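PDB 4BMD: S-M checkpoint control protein RAD4 from Schizosaccharomyces pombe, which is essential for DNA replication and for the checkpoint coupling S and M phases, and is represented here by its third and fourth BRCT domains. Local coordinates for residues N108-H113 with R144-V149; T71-W76 with K96-P101; Y19-P24 with D62-F67. All blocks are in the same frame, centred on the assembly; numbering follows the deposited sequence.

Interaction 1: N108-H113 with R144-V149; sequences NGLSIH and RSILLV
S145 lays its side chain over the backbone of S111. It brings CB to 3.3 Å from S111 O, while OG accepts from S111 N at 3.0 Å in a fairly straight bond (162°). With OG beside its own backbone N (chi1 -53°), the hydroxyl stands roughly where, by the register, R144 O would be expected if the parallel pairing continued to the start of the strand. With an alanine here, S111 N would probably lose its mate from this segment and the entry of the strand would be less firmly held. S111 OG also accepts from S145 N in the conformer described; S111 is modelled in two, so that bond is doubtful. Regular parallel bonding follows, from I146 N to S111 O, H113 N to I146 O and L148 N to H113 O, all at 2.9 to 3.0 Å. On one face of the sheet I112 CG2 lies 4.2 Å from I146 CG2 and 4.0 Å from L148 CB, and W178 of helix 177-185 packs on I146 and L148. On the other face L147 CD1 meets the edge of the H113 ring at CD2, 3.6 Å away, the two side chains lying side by side. These are the first and third strands of the BRCT4 sheet, adjacent in its 2-1-3-4 order. H113 bonds through ND1 to H137 O and through NE2 to K162 NZ, which is consistent with a neutral imidazole donating at ND1 and accepting at NE2.

Interaction 2: T71-W76 with K96-P101; sequences TVNEWW and KPFFRP
Aromatic contact comes from F98 and W75, whose ring planes are inclined by 29° but slid apart, so that they barely overlap. The closest atoms are W75 CZ3 and F98 CZ, 3.6 Å apart, with CZ3 near the plane of the F98 ring at its edge. W75 also stacks with H57 and H124, and F98 reaches A128 and I131 of BRCT4 helix 119-131. Aliphatic packing is lighter: T71 CG2 touches P97 CG at 3.9 Å, the side chains crossing at about a right angle. The stretch 71-76 holds the fourth strand of the BRCT3 sheet and the start of its closing helix, while 96-101 lies in the loop between helix 74-82 and helix 104-107. Polar groups gather at N73, the N-cap of helix 74-82, though no hydrogen bond crosses between the segments. A chi1 of 60° tucks its CG between backbone N and carbonyl carbon, and OD1 receives weak bonds from W75 N and W76 N. Its ND2 is 2.9 Å from K96 O, too poorly angled for a hydrogen bond; it donates instead to L94 O, and rests at the edge of the F98 ring, 3.8 Å from CE2. K96 CG lies 4.1 Å from T71 O.

Interaction 3: Y19-P24 with D62-F67; sequences YLYEFP and DELPIF
L64 starts the contact, its CD2 lying 3.9 Å from Y21 CE2 as the two side chains slide past each other in opposite directions. The CB of L64 does not head for the other segment; a chi2 of 178° sends CD1 out along the chain, and it is the other methyl, CD2, that turns to Y21. P65 follows, meeting the phenol end of Y21 with CD and CG, the two side chains arriving from opposite directions. Its CD is 3.3 Å from Y21 OH and 3.6 Å from Y21 CZ, so the proline ring packs obliquely against the far end of the tyrosine through van der Waals contact. F67 completes the set by turning its edge to a face of Y21: a T-shaped pair with planes at 80° and centroids 5.4 Å apart. CZ is the leading atom, 3.9 Å from Y21 CG. The opposite face of the same tyrosine ring carries E22 CG, so the ring is sandwiched between F67 and its own neighbour. F67 CE1 further touches Y19 CE2 at 3.9 Å, and V53 lies against F67 as well. Y21 holds CG anti to its backbone N (chi1 178°), which carries the ring out to F67 and P65. No hydrogen bond crosses between the segments. Y19 at the end of strand 17-20 and Y21 just beyond it pack on the connection between the third and fourth strands of the BRCT fold.

Interactions 2 and 3 adjoin the BRCT3 sheet and touch, P97 CB meeting L64 CD1, with centres about 10 Å apart. Interaction 1 lies in the BRCT4 sheet, its centre about 22 Å from that of interaction 2 and 31 Å from that of interaction 3, on the far side of the chain's centre from the latter. Chemistry follows place. Interaction 1 joins neighbouring strands by main-chain hydrogen bonds extended by a serine hydroxyl, with buried residues on both faces. Interaction 2, also partly buried, combines helix capping within one segment with ring packing close to BRCT4 helix 119-131. Interaction 3 is a surface contact of aromatic, proline and leucine packing, with no hydrogen bond across it.

Interaction 1: N108-H113 with R144-V149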
loop_
_atom_site.group_PDB
_atom_site.type_symbol
_atom_site.label_atom_id
_atom_site.label_comp_id
_atom_site.label_asym_id
_atom_site.label_seq_id
_atom_site.Cartn_x
_atom_site.Cartn_y
_atom_site.Cartn_z
ATOM N N ASN A 108 -8.881 7.586 -11.905
ATOM C CA ASN A 108 -8.441 8.672 -12.775
ATOM C C ASN A 108 -9.237 9.957 -12.583
ATOM O O ASN A 108 -10.468 9.944 -12.582
ATOM C CB ASN A 108 -8.498 8.239 -14.240
ATOM C CG ASN A 108 -7.125 8.136 -14.869
ATOM O OD1 ASN A 108 -6.494 7.079 -14.842
ATOM N ND2 ASN A 108 -6.651 9.239 -15.437
ATOM N N GLY A 109 -8.524 11.067 -12.416
ATOM C CA GLY A 109 -9.155 12.364 -12.256
ATOM C C GLY A 109 -9.481 12.697 -10.813
ATOM O O GLY A 109 -9.798 13.840 -10.488
ATOM N N LEU A 110 -9.404 11.695 -9.944
ATOM C CA LEU A 110 -9.721 11.888 -8.535
ATOM C C LEU A 110 -8.577 12.546 -7.773
ATOM O O LEU A 110 -7.465 12.023 -7.725
ATOM C CB LEU A 110 -10.085 10.558 -7.872
ATOM C CG LEU A 110 -11.365 9.868 -8.348
ATOM C CD1 LEU A 110 -11.596 8.585 -7.566
ATOM C CD2 LEU A 110 -12.562 10.800 -8.218
ATOM N N SER A 111 -8.864 13.700 -7.183
ATOM C CA SER A 111 -7.894 14.392 -6.345
ATOM C C SER A 111 -8.130 14.031 -4.883
ATOM O O SER A 111 -9.199 14.290 -4.331
ATOM C CB SER A 111 -7.985 15.905 -6.549
ATOM O OG SER A 111 -9.302 16.373 -6.317
ATOM N N ILE A 112 -7.126 13.423 -4.257
ATOM C CA ILE A 112 -7.275 12.926 -2.892
ATOM C C ILE A 112 -6.259 13.523 -1.922
ATOM O O ILE A 112 -5.067 13.592 -2.219
ATOM C CB ILE A 112 -7.153 11.384 -2.848
ATOM C CG1 ILE A 112 -8.070 10.741 -3.891
ATOM C CG2 ILE A 112 -7.470 10.854 -1.456
ATOM C CD1 ILE A 112 -8.015 9.227 -3.904
ATOM N N HIS A 113 -6.745 13.953 -0.760
ATOM C CA HIS A 113 -5.874 14.390 0.323
ATOM C C HIS A 113 -6.027 13.455 1.518
ATOM O O HIS A 113 -7.142 13.084 1.886
ATOM C CB HIS A 113 -6.190 15.829 0.738
ATOM C CG HIS A 113 -5.396 16.301 1.915
ATOM N ND1 HIS A 113 -4.027 16.457 1.876
ATOM C CD2 HIS A 113 -5.776 16.637 3.171
ATOM C CE1 HIS A 113 -3.598 16.874 3.054
ATOM N NE2 HIS A 113 -4.640 16.990 3.858
ATOM N N ARG A 144 -10.691 19.512 -3.850
ATOM C CA ARG A 144 -10.319 18.112 -3.684
ATOM C C ARG A 144 -11.550 17.231 -3.857
ATOM O O ARG A 144 -12.636 17.573 -3.388
ATOM C CB ARG A 144 -9.703 17.870 -2.305
ATOM C CG ARG A 144 -8.497 18.734 -1.996
ATOM C CD ARG A 144 -7.301 18.362 -2.852
ATOM N NE ARG A 144 -6.161 19.229 -2.573
ATOM C CZ ARG A 144 -5.890 20.342 -3.245
ATOM N NH1 ARG A 144 -6.674 20.721 -4.243
ATOM N NH2 ARG A 144 -4.833 21.074 -2.921
ATOM N N SER A 145 -11.380 16.102 -4.532
ATOM C CA SER A 145 -12.476 15.162 -4.723
ATOM C C SER A 145 -12.796 14.449 -3.416
ATOM O O SER A 145 -13.962 14.279 -3.059
ATOM C CB SER A 145 -12.118 14.124 -5.790
ATOM O OG SER A 145 -11.685 14.742 -6.988
ATOM N N ILE A 146 -11.751 14.036 -2.706
ATOM C CA ILE A 146 -11.901 13.189 -1.528
ATOM C C ILE A 146 -10.938 13.576 -0.411
ATOM O O ILE A 146 -9.746 13.770 -0.648
ATOM C CB ILE A 146 -11.631 11.707 -1.880
ATOM C CG1 ILE A 146 -12.684 11.171 -2.851
ATOM C CG2 ILE A 146 -11.583 10.847 -0.624
ATOM C CD1 ILE A 146 -12.363 9.790 -3.384
ATOM N N LEU A 147 -11.463 13.692 0.804
ATOM C CA LEU A 147 -10.623 13.733 1.992
ATOM C C LEU A 147 -10.640 12.350 2.624
ATOM O O LEU A 147 -11.637 11.952 3.228
ATOM C CB LEU A 147 -11.129 14.769 2.995
ATOM C CG LEU A 147 -10.359 14.787 4.321
ATOM C CD1 LEU A 147 -8.920 15.242 4.104
ATOM C CD2 LEU A 147 -11.053 15.658 5.357
ATOM N N LEU A 148 -9.545 11.612 2.471
ATOM C CA LEU A 148 -9.472 10.246 2.978
ATOM C C LEU A 148 -8.979 10.217 4.422
ATOM O O LEU A 148 -7.842 10.590 4.709
ATOM C CB LEU A 148 -8.576 9.386 2.085
ATOM C CG LEU A 148 -8.734 7.874 2.253
ATOM C CD1 LEU A 148 -10.143 7.440 1.873
ATOM C CD2 LEU A 148 -7.701 7.125 1.432
ATOM N N VAL A 149 -9.842 9.763 5.325
ATOM C CA VAL A 149 -9.565 9.817 6.756
ATOM C C VAL A 149 -9.156 8.464 7.335
ATOM O O VAL A 149 -9.809 7.448 7.089
ATOM C CB VAL A 149 -10.792 10.337 7.527
ATOM C CG1 VAL A 149 -10.486 10.443 9.014
ATOM C CG2 VAL A 149 -11.229 11.682 6.969
#

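Interaction 2: T71-W76 with K96-P101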
loop_
_atom_site.group_PDB
_atom_site.type_symbol
_atom_site.label_atom_id
_atom_site.label_comp_id
_atom_site.label_asym_id
_atom_site.label_seq_id
_atom_site.Cartn_x
_atom_site.Cartn_y
_atom_site.Cartn_z
ATOM N N THR A 71 3.368 -15.033 -0.591
ATOM C CA THR A 71 3.760 -13.997 -1.535
ATOM C C THR A 71 3.513 -12.600 -0.978
ATOM O O THR A 71 2.418 -12.292 -0.511
ATOM C CB THR A 71 3.002 -14.156 -2.865
ATOM O OG1 THR A 71 3.325 -15.422 -3.451
ATOM C CG2 THR A 71 3.377 -13.048 -3.831
ATOM N N VAL A 72 4.544 -11.764 -1.025
ATOM C CA VAL A 72 4.447 -10.384 -0.562
ATOM C C VAL A 72 5.109 -9.453 -1.571
ATOM O O VAL A 72 5.807 -9.909 -2.476
ATOM C CB VAL A 72 5.149 -10.196 0.796
ATOM C CG1 VAL A 72 4.508 -11.068 1.864
ATOM C CG2 VAL A 72 6.633 -10.506 0.671
ATOM N N ASN A 73 4.888 -8.151 -1.422
ATOM C CA ASN A 73 5.635 -7.178 -2.213
ATOM C C ASN A 73 6.801 -6.598 -1.419
ATOM O O ASN A 73 6.969 -6.916 -0.242
ATOM C CB ASN A 73 4.729 -6.079 -2.791
ATOM C CG ASN A 73 4.008 -5.275 -1.724
ATOM O OD1 ASN A 73 4.521 -5.058 -0.626
ATOM N ND2 ASN A 73 2.804 -4.819 -2.051
ATOM N N GLU A 74 7.604 -5.749 -2.056
ATOM C CA GLU A 74 8.798 -5.214 -1.406
ATOM C C GLU A 74 8.462 -4.312 -0.221
ATOM O O GLU A 74 9.298 -4.091 0.654
ATOM C CB GLU A 74 9.696 -4.473 -2.405
ATOM C CG GLU A 74 9.199 -3.097 -2.816
ATOM C CD GLU A 74 8.396 -3.121 -4.101
ATOM O OE1 GLU A 74 7.642 -4.093 -4.321
ATOM O OE2 GLU A 74 8.526 -2.167 -4.896
ATOM N N TRP A 75 7.236 -3.799 -0.190
ATOM C CA TRP A 75 6.801 -2.940 0.906
ATOM C C TRP A 75 6.676 -3.724 2.209
ATOM O O TRP A 75 6.722 -3.149 3.297
ATOM C CB TRP A 75 5.483 -2.241 0.561
ATOM C CG TRP A 75 5.636 -1.164 -0.471
ATOM C CD1 TRP A 75 6.806 -0.660 -0.962
ATOM C CD2 TRP A 75 4.583 -0.458 -1.141
ATOM N NE1 TRP A 75 6.548 0.316 -1.894
ATOM C CE2 TRP A 75 5.191 0.459 -2.022
ATOM C CE3 TRP A 75 3.188 -0.512 -1.081
ATOM C CZ2 TRP A 75 4.451 1.314 -2.837
ATOM C CZ3 TRP A 75 2.456 0.337 -1.891
ATOM C CH2 TRP A 75 3.088 1.238 -2.757
ATOM N N TRP A 76 6.522 -5.039 2.091
ATOM C CA TRP A 76 6.508 -5.919 3.254
ATOM C C TRP A 76 7.880 -5.908 3.919
ATOM O O TRP A 76 7.988 -5.927 5.145
ATOM C CB TRP A 76 6.130 -7.342 2.838
ATOM C CG TRP A 76 6.190 -8.351 3.950
ATOM C CD1 TRP A 76 5.165 -8.739 4.762
ATOM C CD2 TRP A 76 7.336 -9.108 4.362
ATOM N NE1 TRP A 76 5.600 -9.686 5.656
ATOM C CE2 TRP A 76 6.930 -9.929 5.432
ATOM C CE3 TRP A 76 8.667 -9.168 3.932
ATOM C CZ2 TRP A 76 7.806 -10.801 6.078
ATOM C CZ3 TRP A 76 9.533 -10.033 4.575
ATOM C CH2 TRP A 76 9.100 -10.838 5.636
ATOM N N LYS A 96 0.920 -6.925 0.286
ATOM C CA LYS A 96 0.664 -7.983 -0.682
ATOM C C LYS A 96 0.475 -7.366 -2.060
ATOM O O LYS A 96 0.222 -6.166 -2.167
ATOM C CB LYS A 96 -0.594 -8.762 -0.294
ATOM C CG LYS A 96 -0.410 -9.701 0.876
ATOM C CD LYS A 96 -1.701 -10.442 1.189
ATOM C CE LYS A 96 -2.819 -9.477 1.555
ATOM N NZ LYS A 96 -2.486 -8.670 2.763
ATOM N N PRO A 97 0.611 -8.180 -3.122
ATOM C CA PRO A 97 0.275 -7.696 -4.463
ATOM C C PRO A 97 -1.168 -7.211 -4.499
ATOM O O PRO A 97 -2.071 -7.949 -4.102
ATOM C CB PRO A 97 0.431 -8.947 -5.329
ATOM C CG PRO A 97 1.449 -9.761 -4.617
ATOM C CD PRO A 97 1.197 -9.531 -3.154
ATOM N N PHE A 98 -1.377 -5.980 -4.954
ATOM C CA PHE A 98 -2.703 -5.376 -4.922
ATOM C C PHE A 98 -3.059 -4.678 -6.225
ATOM O O PHE A 98 -4.235 -4.484 -6.529
ATOM C CB PHE A 98 -2.803 -4.376 -3.763
ATOM C CG PHE A 98 -1.822 -3.238 -3.855
ATOM C CD1 PHE A 98 -2.116 -2.103 -4.597
ATOM C CD2 PHE A 98 -0.609 -3.299 -3.190
ATOM C CE1 PHE A 98 -1.215 -1.059 -4.682
ATOM C CE2 PHE A 98 0.295 -2.255 -3.268
ATOM C CZ PHE A 98 -0.008 -1.135 -4.016
ATOM N N PHE A 99 -2.043 -4.293 -6.988
ATOM C CA PHE A 99 -2.266 -3.470 -8.172
ATOM C C PHE A 99 -3.027 -4.174 -9.292
ATOM O O PHE A 99 -2.638 -5.244 -9.756
ATOM C CB PHE A 99 -0.953 -2.907 -8.717
ATOM C CG PHE A 99 -1.124 -2.115 -9.980
ATOM C CD1 PHE A 99 -1.742 -0.875 -9.956
ATOM C CD2 PHE A 99 -0.680 -2.613 -11.194
ATOM C CE1 PHE A 99 -1.909 -0.145 -11.116
ATOM C CE2 PHE A 99 -0.845 -1.886 -12.357
ATOM C CZ PHE A 99 -1.460 -0.650 -12.317
ATOM N N ARG A 100 -4.120 -3.548 -9.713
ATOM C CA ARG A 100 -4.914 -4.035 -10.833
ATOM C C ARG A 100 -5.196 -2.892 -11.802
ATOM O O ARG A 100 -5.843 -1.910 -11.438
ATOM C CB ARG A 100 -6.228 -4.644 -10.340
ATOM C CG ARG A 100 -6.066 -5.946 -9.572
ATOM C CD ARG A 100 -7.413 -6.472 -9.099
ATOM N NE ARG A 100 -7.312 -7.808 -8.518
ATOM C CZ ARG A 100 -7.057 -8.049 -7.236
ATOM N NH1 ARG A 100 -6.872 -7.043 -6.394
ATOM N NH2 ARG A 100 -6.984 -9.297 -6.795
ATOM N N PRO A 101 -4.706 -3.016 -13.045
ATOM C CA PRO A 101 -4.879 -1.990 -14.083
ATOM C C PRO A 101 -6.342 -1.652 -14.367
ATOM O O PRO A 101 -6.626 -0.579 -14.898
ATOM C CB PRO A 101 -4.238 -2.633 -15.315
ATOM C CG PRO A 101 -3.234 -3.583 -14.758
ATOM C CD PRO A 101 -3.864 -4.132 -13.512
#

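Interaction 3: Y19-P24 with D62-F67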
loop_
_atom_site.group_PDB
_atom_site.type_symbol
_atom_site.label_atom_id
_atom_site.label_comp_id
_atom_site.label_asym_id
_atom_site.label_seq_id
_atom_site.Cartn_x
_atom_site.Cartn_y
_atom_site.Cartn_z
ATOM N N TYR A 19 12.959 -15.010 -2.730
ATOM C CA TYR A 19 12.935 -15.168 -4.178
ATOM C C TYR A 19 12.345 -13.912 -4.812
ATOM O O TYR A 19 11.161 -13.622 -4.647
ATOM C CB TYR A 19 12.112 -16.401 -4.555
ATOM C CG TYR A 19 11.834 -16.564 -6.035
ATOM C CD1 TYR A 19 12.736 -17.218 -6.864
ATOM C CD2 TYR A 19 10.655 -16.087 -6.598
ATOM C CE1 TYR A 19 12.479 -17.378 -8.215
ATOM C CE2 TYR A 19 10.391 -16.242 -7.945
ATOM C CZ TYR A 19 11.305 -16.887 -8.749
ATOM O OH TYR A 19 11.040 -17.045 -10.092
ATOM N N LEU A 20 13.179 -13.167 -5.533
ATOM C CA LEU A 20 12.755 -11.912 -6.144
ATOM C C LEU A 20 12.251 -12.145 -7.565
ATOM O O LEU A 20 12.981 -12.650 -8.416
ATOM C CB LEU A 20 13.909 -10.909 -6.150
ATOM C CG LEU A 20 14.688 -10.780 -4.838
ATOM C CD1 LEU A 20 15.784 -9.733 -4.967
ATOM C CD2 LEU A 20 13.761 -10.453 -3.676
ATOM N N TYR A 21 11.002 -11.765 -7.818
ATOM C CA TYR A 21 10.359 -12.059 -9.094
ATOM C C TYR A 21 10.155 -10.826 -9.972
ATOM O O TYR A 21 9.510 -9.865 -9.563
ATOM C CB TYR A 21 9.017 -12.755 -8.858
ATOM C CG TYR A 21 8.253 -13.068 -10.123
ATOM C CD1 TYR A 21 8.605 -14.151 -10.920
ATOM C CD2 TYR A 21 7.173 -12.288 -10.514
ATOM C CE1 TYR A 21 7.905 -14.445 -12.076
ATOM C CE2 TYR A 21 6.465 -12.575 -11.667
ATOM C CZ TYR A 21 6.836 -13.653 -12.444
ATOM O OH TYR A 21 6.135 -13.940 -13.593
ATOM N N GLU A 22 10.711 -10.877 -11.181
ATOM C CA GLU A 22 10.528 -9.835 -12.196
ATOM C C GLU A 22 10.858 -8.415 -11.740
ATOM O O GLU A 22 10.182 -7.462 -12.125
ATOM C CB GLU A 22 9.113 -9.885 -12.778
ATOM C CG GLU A 22 8.855 -11.087 -13.671
ATOM C CD GLU A 22 9.784 -11.136 -14.867
ATOM O OE1 GLU A 22 9.646 -10.278 -15.765
ATOM O OE2 GLU A 22 10.653 -12.032 -14.910
ATOM N N PHE A 23 11.895 -8.275 -10.922
ATOM C CA PHE A 23 12.394 -6.955 -10.562
ATOM C C PHE A 23 13.376 -6.475 -11.625
ATOM O O PHE A 23 14.111 -7.278 -12.200
ATOM C CB PHE A 23 13.076 -6.984 -9.194
ATOM C CG PHE A 23 12.123 -6.902 -8.037
ATOM C CD1 PHE A 23 11.715 -5.673 -7.545
ATOM C CD2 PHE A 23 11.644 -8.053 -7.433
ATOM C CE1 PHE A 23 10.842 -5.591 -6.478
ATOM C CE2 PHE A 23 10.770 -7.979 -6.363
ATOM C CZ PHE A 23 10.369 -6.747 -5.885
ATOM N N PRO A 24 13.385 -5.162 -11.901
ATOM C CA PRO A 24 14.355 -4.600 -12.847
ATOM C C PRO A 24 15.765 -4.702 -12.280
ATOM O O PRO A 24 15.929 -4.657 -11.061
ATOM C CB PRO A 24 13.924 -3.135 -12.962
ATOM C CG PRO A 24 13.201 -2.853 -11.690
ATOM C CD PRO A 24 12.500 -4.129 -11.336
ATOM N N ASP A 62 -3.099 -9.805 -11.784
ATOM C CA ASP A 62 -3.643 -10.716 -12.785
ATOM C C ASP A 62 -2.570 -11.372 -13.655
ATOM O O ASP A 62 -2.802 -12.429 -14.241
ATOM C CB ASP A 62 -4.663 -9.981 -13.657
ATOM C CG ASP A 62 -4.278 -8.534 -13.908
ATOM O OD1 ASP A 62 -4.580 -7.680 -13.045
ATOM O OD2 ASP A 62 -3.675 -8.250 -14.965
ATOM N N GLU A 63 -1.399 -10.748 -13.735
ATOM C CA GLU A 63 -0.308 -11.278 -14.546
ATOM C C GLU A 63 0.633 -12.170 -13.740
ATOM O O GLU A 63 1.584 -12.729 -14.282
ATOM C CB GLU A 63 0.486 -10.142 -15.194
ATOM C CG GLU A 63 -0.303 -9.324 -16.202
ATOM C CD GLU A 63 0.542 -8.261 -16.875
ATOM O OE1 GLU A 63 1.772 -8.245 -16.650
ATOM O OE2 GLU A 63 -0.022 -7.439 -17.629
ATOM N N LEU A 64 0.365 -12.299 -12.444
ATOM C CA LEU A 64 1.210 -13.106 -11.572
ATOM C C LEU A 64 0.980 -14.599 -11.770
ATOM O O LEU A 64 -0.160 -15.052 -11.863
ATOM C CB LEU A 64 0.978 -12.742 -10.104
ATOM C CG LEU A 64 1.658 -11.474 -9.590
ATOM C CD1 LEU A 64 1.298 -11.238 -8.133
ATOM C CD2 LEU A 64 3.162 -11.578 -9.762
ATOM N N PRO A 65 2.073 -15.373 -11.830
ATOM C CA PRO A 65 1.982 -16.833 -11.882
ATOM C C PRO A 65 1.549 -17.394 -10.534
ATOM O O PRO A 65 1.387 -16.638 -9.577
ATOM C CB PRO A 65 3.419 -17.259 -12.187
ATOM C CG PRO A 65 4.257 -16.161 -11.641
ATOM C CD PRO A 65 3.469 -14.904 -11.876
ATOM N N ILE A 66 1.364 -18.707 -10.464
ATOM C CA ILE A 66 0.984 -19.353 -9.216
ATOM C C ILE A 66 2.220 -19.639 -8.370
ATOM O O ILE A 66 3.188 -20.228 -8.848
ATOM C CB ILE A 66 0.227 -20.669 -9.469
ATOM C CG1 ILE A 66 -0.949 -20.435 -10.420
ATOM C CG2 ILE A 66 -0.249 -21.272 -8.156
ATOM C CD1 ILE A 66 -1.706 -21.697 -10.780
ATOM N N PHE A 67 2.185 -19.212 -7.113
ATOM C CA PHE A 67 3.287 -19.465 -6.195
ATOM C C PHE A 67 2.851 -20.364 -5.045
ATOM O O PHE A 67 1.843 -20.104 -4.389
ATOM C CB PHE A 67 3.849 -18.153 -5.639
ATOM C CG PHE A 67 4.582 -17.324 -6.655
ATOM C CD1 PHE A 67 5.866 -17.662 -7.050
ATOM C CD2 PHE A 67 3.993 -16.199 -7.206
ATOM C CE1 PHE A 67 6.544 -16.899 -7.982
ATOM C CE2 PHE A 67 4.666 -15.430 -8.137
ATOM C CZ PHE A 67 5.943 -15.782 -8.525
#